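Local coordinates for Tat-secreted protein Rv2525c (Mycobacterium tuberculosis, PDB 4PMQ) that probably acts as a peptidoglycan hydrolase with glycosidase activity, and shows esterase activity toward p-nitrophenyl esters in vitro, at residues 3-9 with 192-198; 106-112 with 158-164. All blocks are in the same frame, centred on the assembly; numbering follows the deposited sequence.

Contact 1. Residues 3-9 with 192-198; sequences SLGTLLD and VDVNQIL
Leu7 O takes two hydrogen bonds from Asn195: the backbone N reaches it at 2.8 Å, and side-chain ND2 at 3.0 Å, coming from above the carbonyl plane. The same ND2 spends its other hydrogen on Asp9 OD2 at 2.8 Å, a nearly straight bond (170°) in the amide plane and directed at the anti lone pair. Asn195 OD1 accepts from Trp160 NE1, so the whole amide is satisfied and held against rotation. Asp9 CG sits between its backbone N and carbonyl carbon (chi1 74°), which turns the carboxylate across to strand 192-197. There Asp9 OD1 lies 2.5 Å from Asp193 OD2, while Asp9 OD2 also accepts from Gln179 NE2. Asp193 OD1 is bonded to the backbone N of Asp183. Leu7 N returns the bond to Asn195 O, and the backbones of Asp9 and Asp193 bond both ways. Toward the chain start, Leu4 N donates to Ile197 O (2.8 Å) and Ile197 N to Gly5 O (2.9 Å), while Ser3 OG takes Gly5 N in an ST turn. The pairing sets strand 190-197 antiparallel beside the first strand of a TIM-barrel-like sheet; 27-31 runs parallel along the other edge of 6-9, and 177-181 and 184-187 pair with 190-197.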
loop_
_atom_site.group_PDB
_atom_site.type_symbol
_atom_site.label_atom_id
_atom_site.label_comp_id
_atom_site.label_asym_id
_atom_site.label_seq_id
_atom_site.Cartn_x
_atom_site.Cartn_y
_atom_site.Cartn_z
ATOM N N SER A 3 9.422 16.173 1.882
ATOM C CA SER A 3 8.032 15.712 1.938
ATOM C C SER A 3 6.984 16.830 1.714
ATOM O O SER A 3 7.191 17.985 2.109
ATOM C CB SER A 3 7.748 15.055 3.283
ATOM O OG SER A 3 6.415 14.578 3.295
ATOM N N LEU A 4 5.829 16.432 1.132
ATOM C CA LEU A 4 4.632 17.230 0.832
ATOM C C LEU A 4 3.531 16.991 1.893
ATOM O O LEU A 4 2.394 17.436 1.749
ATOM C CB LEU A 4 4.097 16.797 -0.549
ATOM C CG LEU A 4 4.818 17.255 -1.816
ATOM C CD1 LEU A 4 6.150 16.577 -1.994
ATOM C CD2 LEU A 4 4.010 16.899 -3.034
ATOM N N GLY A 5 3.885 16.260 2.925
ATOM C CA GLY A 5 2.974 15.871 3.990
ATOM C C GLY A 5 3.180 14.408 4.313
ATOM O O GLY A 5 3.844 13.679 3.562
ATOM N N THR A 6 2.590 13.981 5.432
ATOM C CA THR A 6 2.696 12.640 5.994
ATOM C C THR A 6 1.397 11.877 5.836
ATOM O O THR A 6 0.346 12.469 6.105
ATOM C CB THR A 6 3.007 12.845 7.496
ATOM O OG1 THR A 6 4.293 13.461 7.651
ATOM C CG2 THR A 6 2.890 11.589 8.328
ATOM N N LEU A 7 1.485 10.587 5.531
ATOM C CA LEU A 7 0.401 9.627 5.507
ATOM C C LEU A 7 0.726 8.537 6.492
ATOM O O LEU A 7 1.866 8.061 6.518
ATOM C CB LEU A 7 0.175 9.003 4.132
ATOM C CG LEU A 7 -0.132 9.973 2.990
ATOM C CD1 LEU A 7 -0.211 9.219 1.677
ATOM C CD2 LEU A 7 -1.451 10.743 3.209
ATOM N N LEU A 8 -0.267 8.113 7.285
ATOM C CA LEU A 8 -0.014 7.025 8.233
ATOM C C LEU A 8 -0.539 5.727 7.684
ATOM O O LEU A 8 -1.579 5.727 7.031
ATOM C CB LEU A 8 -0.716 7.326 9.573
ATOM C CG LEU A 8 -0.328 8.641 10.265
ATOM C CD1 LEU A 8 -1.083 8.787 11.576
ATOM C CD2 LEU A 8 1.213 8.760 10.465
ATOM N N ASP A 9 0.128 4.615 8.013
ATOM C CA ASP A 9 -0.414 3.299 7.674
ATOM C C ASP A 9 -0.452 2.459 8.956
ATOM O O ASP A 9 0.381 2.641 9.845
ATOM C CB ASP A 9 0.328 2.613 6.521
ATOM C CG ASP A 9 1.688 2.072 6.902
ATOM O OD1 ASP A 9 1.736 1.001 7.548
ATOM O OD2 ASP A 9 2.694 2.714 6.551
ATOM N N VAL A 192 1.416 3.020 14.425
ATOM C CA VAL A 192 1.360 3.489 13.035
ATOM C C VAL A 192 2.760 3.575 12.454
ATOM O O VAL A 192 3.735 3.741 13.195
ATOM C CB VAL A 192 0.629 4.860 12.863
ATOM C CG1 VAL A 192 -0.813 4.797 13.358
ATOM C CG2 VAL A 192 1.396 6.020 13.523
ATOM N N ASP A 193 2.829 3.470 11.133
ATOM C CA ASP A 193 4.008 3.733 10.324
ATOM C C ASP A 193 3.839 5.088 9.686
ATOM O O ASP A 193 2.707 5.494 9.370
ATOM C CB ASP A 193 4.221 2.652 9.250
ATOM C CG ASP A 193 4.190 1.228 9.789
ATOM O OD1 ASP A 193 4.773 0.991 10.883
ATOM O OD2 ASP A 193 3.656 0.342 9.089
ATOM N N VAL A 194 4.947 5.769 9.441
ATOM C CA VAL A 194 4.921 7.110 8.878
ATOM C C VAL A 194 5.440 7.086 7.461
ATOM O O VAL A 194 6.509 6.516 7.199
ATOM C CB VAL A 194 5.720 8.102 9.752
ATOM C CG1 VAL A 194 5.699 9.496 9.148
ATOM C CG2 VAL A 194 5.171 8.138 11.183
ATOM N N ASN A 195 4.694 7.741 6.549
ATOM C CA ASN A 195 5.071 7.794 5.143
ATOM C C ASN A 195 5.138 9.231 4.692
ATOM O O ASN A 195 4.214 10.006 4.992
ATOM C CB ASN A 195 4.068 7.019 4.278
ATOM C CG ASN A 195 3.917 5.603 4.772
ATOM O OD1 ASN A 195 4.747 4.754 4.456
ATOM N ND2 ASN A 195 2.939 5.358 5.645
ATOM N N GLN A 196 6.162 9.575 3.902
ATOM C CA GLN A 196 6.308 10.914 3.305
ATOM C C GLN A 196 5.768 10.910 1.882
ATOM O O GLN A 196 6.041 9.989 1.113
ATOM C CB GLN A 196 7.784 11.320 3.289
ATOM C CG GLN A 196 8.314 11.586 4.693
ATOM C CD GLN A 196 9.695 12.205 4.732
ATOM O OE1 GLN A 196 10.527 12.046 3.823
ATOM N NE2 GLN A 196 9.974 12.896 5.824
ATOM N N ILE A 197 5.000 11.937 1.536
ATOM C CA ILE A 197 4.501 12.154 0.184
ATOM C C ILE A 197 5.625 12.872 -0.605
ATOM O O ILE A 197 6.144 13.914 -0.157
ATOM C CB ILE A 197 3.199 12.991 0.216
ATOM C CG1 ILE A 197 2.079 12.261 0.996
ATOM C CG2 ILE A 197 2.775 13.374 -1.217
ATOM C CD1 ILE A 197 0.897 13.245 1.349
ATOM N N LEU A 198 5.964 12.337 -1.781
ATOM C CA LEU A 198 7.052 12.878 -2.592
ATOM C C LEU A 198 6.619 13.542 -3.879
ATOM O O LEU A 198 7.386 14.330 -4.454
ATOM C CB LEU A 198 7.993 11.737 -2.965
ATOM C CG LEU A 198 8.604 10.994 -1.753
ATOM C CD1 LEU A 198 9.183 9.682 -2.192
ATOM C CD2 LEU A 198 9.613 11.882 -1.009
#

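Contact 2. Residues 106-112 with 158-164; sequences YASIDDN and YFWQHNW
Tyr106 lays its ring against strand 158-161. Its CE2 meets Trp160 CB at 3.5 Å, while OH lies 3.4 Å from Tyr158 CB and bonds beyond the contact to Phe202 O. The indole of Trp160 turns an edge to the tyrosine face, a T-shaped pair with planes 86° apart. CG of Trp160 stands anti to the backbone N (chi1 173°), and this swings the indole obliquely across Tyr106, with Trp160 CE3 the ring atom next to Tyr106 CB. Ala107 faces the other way, onto Leu126 and Trp129 of helix 115-133, and its backbone pairs with strand 138-142. That strand runs between the two described here, whose axes come no closer than 8.0 Å. The fold is that of a TIM-barrel relative: parallel strands with helices outside, alternate side chains such as Tyr106 and Trp160 meeting within.

Beyond the strand, Ile109 O receives His162 NE2 at 2.9 Å, in the carbonyl plane and the ring plane alike. His162 ND1 accepts Trp164 N, again in plane, so a bond at each ring nitrogen fixes the imidazole's rotation, with NE2 as donor and ND1 as acceptor. Asp110 centres an inverse gamma turn; its carboxylate OD2 forms a salt bridge with Lys70 and a hydrogen bond with Gln67, and the Asp110 side chain comes within about 4 Å of a bound L-tartrate (nearest atoms), probably from the crystallisation liquor. Asp111 O comes to the imidazole edge, 3.3 Å from His162 CE1, while Asp111 CA rests 3.5 Å from Trp164 CZ3 and OD2 bonds to Trp76. Asn112 finishes the walk with CB over the indole of Trp164, a CH-pi contact 3.6 Å from the centroid of its five-membered ring. One water accepts from both Asn112 ND2 and Trp164 NE1, joining the side chains.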
loop_
_atom_site.group_PDB
_atom_site.type_symbol
_atom_site.label_atom_id
_atom_site.label_comp_id
_atom_site.label_asym_id
_atom_site.label_seq_id
_atom_site.Cartn_x
_atom_site.Cartn_y
_atom_site.Cartn_z
ATOM N N TYR A 106 -1.978 0.031 -4.156
ATOM C CA TYR A 106 -0.572 -0.352 -3.991
ATOM C C TYR A 106 -0.463 -1.810 -3.546
ATOM O O TYR A 106 -0.733 -2.100 -2.373
ATOM C CB TYR A 106 0.105 0.544 -2.956
ATOM C CG TYR A 106 0.437 1.928 -3.466
ATOM C CD1 TYR A 106 -0.514 2.949 -3.455
ATOM C CD2 TYR A 106 1.717 2.235 -3.924
ATOM C CE1 TYR A 106 -0.199 4.237 -3.903
ATOM C CE2 TYR A 106 2.059 3.537 -4.311
ATOM C CZ TYR A 106 1.094 4.527 -4.325
ATOM O OH TYR A 106 1.463 5.814 -4.694
ATOM N N ALA A 107 -0.110 -2.718 -4.478
ATOM C CA ALA A 107 0.134 -4.147 -4.200
ATOM C C ALA A 107 1.432 -4.268 -3.385
ATOM O O ALA A 107 2.452 -3.653 -3.751
ATOM C CB ALA A 107 0.227 -4.921 -5.500
ATOM N N SER A 108 1.420 -5.070 -2.293
ATOM C CA SER A 108 2.606 -5.149 -1.445
ATOM C C SER A 108 3.591 -6.266 -1.768
ATOM O O SER A 108 3.221 -7.443 -1.952
ATOM C CB SER A 108 2.201 -5.277 0.015
ATOM O OG SER A 108 1.421 -4.141 0.334
ATOM N N ILE A 109 4.875 -5.869 -1.789
ATOM C CA ILE A 109 6.042 -6.727 -1.924
ATOM C C ILE A 109 6.768 -6.478 -0.588
ATOM O O ILE A 109 7.731 -5.713 -0.552
ATOM C CB ILE A 109 6.925 -6.505 -3.179
ATOM C CG1 ILE A 109 6.115 -6.488 -4.526
ATOM C CG2 ILE A 109 8.068 -7.554 -3.204
ATOM C CD1 ILE A 109 5.239 -7.685 -4.818
ATOM N N ASP A 110 6.229 -7.062 0.528
ATOM C CA ASP A 110 6.716 -6.872 1.889
ATOM C C ASP A 110 7.897 -7.814 2.150
ATOM O O ASP A 110 7.881 -8.654 3.049
ATOM C CB ASP A 110 5.527 -7.129 2.860
ATOM C CG ASP A 110 5.851 -6.852 4.312
ATOM O OD1 ASP A 110 6.727 -5.983 4.574
ATOM O OD2 ASP A 110 5.276 -7.538 5.183
ATOM N N ASP A 111 8.913 -7.693 1.293
ATOM C CA ASP A 111 10.092 -8.549 1.244
ATOM C C ASP A 111 11.264 -7.814 0.612
ATOM O O ASP A 111 11.099 -6.720 0.033
ATOM C CB ASP A 111 9.744 -9.796 0.377
ATOM C CG ASP A 111 9.006 -10.871 1.149
ATOM O OD1 ASP A 111 9.603 -11.444 2.088
ATOM O OD2 ASP A 111 7.824 -11.117 0.835
ATOM N N ASN A 112 12.432 -8.454 0.673
ATOM C CA ASN A 112 13.686 -7.979 0.093
ATOM C C ASN A 112 14.115 -9.060 -0.904
ATOM O O ASN A 112 14.966 -9.915 -0.590
ATOM C CB ASN A 112 14.735 -7.732 1.204
ATOM C CG ASN A 112 16.044 -7.261 0.621
ATOM O OD1 ASN A 112 16.071 -6.786 -0.522
ATOM N ND2 ASN A 112 17.147 -7.401 1.387
ATOM N N TYR A 158 2.552 3.533 -9.856
ATOM C CA TYR A 158 2.782 4.227 -8.579
ATOM C C TYR A 158 3.742 3.403 -7.746
ATOM O O TYR A 158 3.683 2.170 -7.740
ATOM C CB TYR A 158 1.477 4.448 -7.816
ATOM C CG TYR A 158 0.559 5.473 -8.455
ATOM C CD1 TYR A 158 0.621 6.809 -8.082
ATOM C CD2 TYR A 158 -0.417 5.089 -9.385
ATOM C CE1 TYR A 158 -0.223 7.764 -8.650
ATOM C CE2 TYR A 158 -1.255 6.043 -9.981
ATOM C CZ TYR A 158 -1.167 7.376 -9.585
ATOM O OH TYR A 158 -1.991 8.357 -10.088
ATOM N N PHE A 159 4.640 4.105 -7.016
ATOM C CA PHE A 159 5.672 3.405 -6.263
ATOM C C PHE A 159 5.761 3.949 -4.836
ATOM O O PHE A 159 5.842 5.157 -4.619
ATOM C CB PHE A 159 7.011 3.558 -7.017
ATOM C CG PHE A 159 6.905 3.004 -8.420
ATOM C CD1 PHE A 159 6.875 1.627 -8.639
ATOM C CD2 PHE A 159 6.708 3.852 -9.508
ATOM C CE1 PHE A 159 6.699 1.108 -9.923
ATOM C CE2 PHE A 159 6.522 3.328 -10.801
ATOM C CZ PHE A 159 6.507 1.959 -10.995
ATOM N N TRP A 160 5.725 3.045 -3.867
ATOM C CA TRP A 160 5.779 3.391 -2.450
ATOM C C TRP A 160 6.955 2.653 -1.865
ATOM O O TRP A 160 6.948 1.420 -1.815
ATOM C CB TRP A 160 4.445 2.992 -1.775
ATOM C CG TRP A 160 4.398 3.128 -0.281
ATOM C CD1 TRP A 160 5.224 3.865 0.520
ATOM C CD2 TRP A 160 3.428 2.522 0.587
ATOM N NE1 TRP A 160 4.837 3.747 1.839
ATOM C CE2 TRP A 160 3.735 2.926 1.907
ATOM C CE3 TRP A 160 2.307 1.700 0.370
ATOM C CZ2 TRP A 160 3.029 2.453 3.020
ATOM C CZ3 TRP A 160 1.613 1.224 1.471
ATOM C CH2 TRP A 160 1.945 1.632 2.775
ATOM N N GLN A 161 8.021 3.406 -1.537
ATOM C CA GLN A 161 9.251 2.777 -1.091
ATOM C C GLN A 161 9.237 2.354 0.360
ATOM O O GLN A 161 8.887 3.170 1.229
ATOM C CB GLN A 161 10.441 3.726 -1.307
ATOM C CG GLN A 161 11.780 3.094 -0.883
ATOM C CD GLN A 161 12.909 4.086 -1.065
ATOM O OE1 GLN A 161 12.910 4.839 -2.037
ATOM N NE2 GLN A 161 13.830 4.152 -0.106
ATOM N N HIS A 162 9.712 1.114 0.626
ATOM C CA HIS A 162 10.020 0.663 2.000
ATOM C C HIS A 162 11.543 0.526 2.096
ATOM O O HIS A 162 12.225 0.476 1.072
ATOM C CB HIS A 162 9.284 -0.593 2.486
ATOM C CG HIS A 162 9.618 -1.886 1.809
ATOM N ND1 HIS A 162 10.841 -2.533 2.018
ATOM C CD2 HIS A 162 8.821 -2.692 1.070
ATOM C CE1 HIS A 162 10.747 -3.697 1.390
ATOM N NE2 HIS A 162 9.553 -3.843 0.805
ATOM N N ASN A 163 12.077 0.488 3.303
ATOM C CA ASN A 163 13.529 0.528 3.485
ATOM C C ASN A 163 14.222 -0.836 3.716
ATOM O O ASN A 163 15.430 -0.866 3.975
ATOM C CB ASN A 163 13.829 1.471 4.643
ATOM C CG ASN A 163 13.583 2.913 4.248
ATOM O OD1 ASN A 163 13.369 3.237 3.053
ATOM N ND2 ASN A 163 13.648 3.805 5.226
ATOM N N TRP A 164 13.500 -1.941 3.580
ATOM C CA TRP A 164 14.114 -3.245 3.777
ATOM C C TRP A 164 14.771 -3.651 2.471
ATOM O O TRP A 164 14.094 -4.191 1.587
ATOM C CB TRP A 164 13.051 -4.250 4.238
ATOM C CG TRP A 164 13.587 -5.640 4.452
ATOM C CD1 TRP A 164 14.895 -6.009 4.631
ATOM C CD2 TRP A 164 12.816 -6.845 4.538
ATOM N NE1 TRP A 164 14.985 -7.378 4.762
ATOM C CE2 TRP A 164 13.718 -7.906 4.784
ATOM C CE3 TRP A 164 11.438 -7.126 4.477
ATOM C CZ2 TRP A 164 13.289 -9.241 4.882
ATOM C CZ3 TRP A 164 11.017 -8.436 4.651
ATOM C CH2 TRP A 164 11.938 -9.475 4.846
HETATM O O HOH W 1 17.154 -9.438 3.555
#

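Starting at the N terminus, the chain lays down strand 6-9 and then runs through 182 residues before 192-198 returns beside it, so contact 1 closes nearly the whole chain into one large loop. Contact 2 is nested inside that loop: 106-112 leads into helix 115-133, strand 138-142 and helix 144-153 before 158-164 comes back, closing a span of 45 residues. The first contact joins the beginning of the sheet to its late antiparallel strand; the second ties two strands from the middle, together with the loops that follow them. Their centres lie about 14 Å apart. The indole of Trp160 bridges them, its CZ2 packing 3.6 Å from Asp9 OD2.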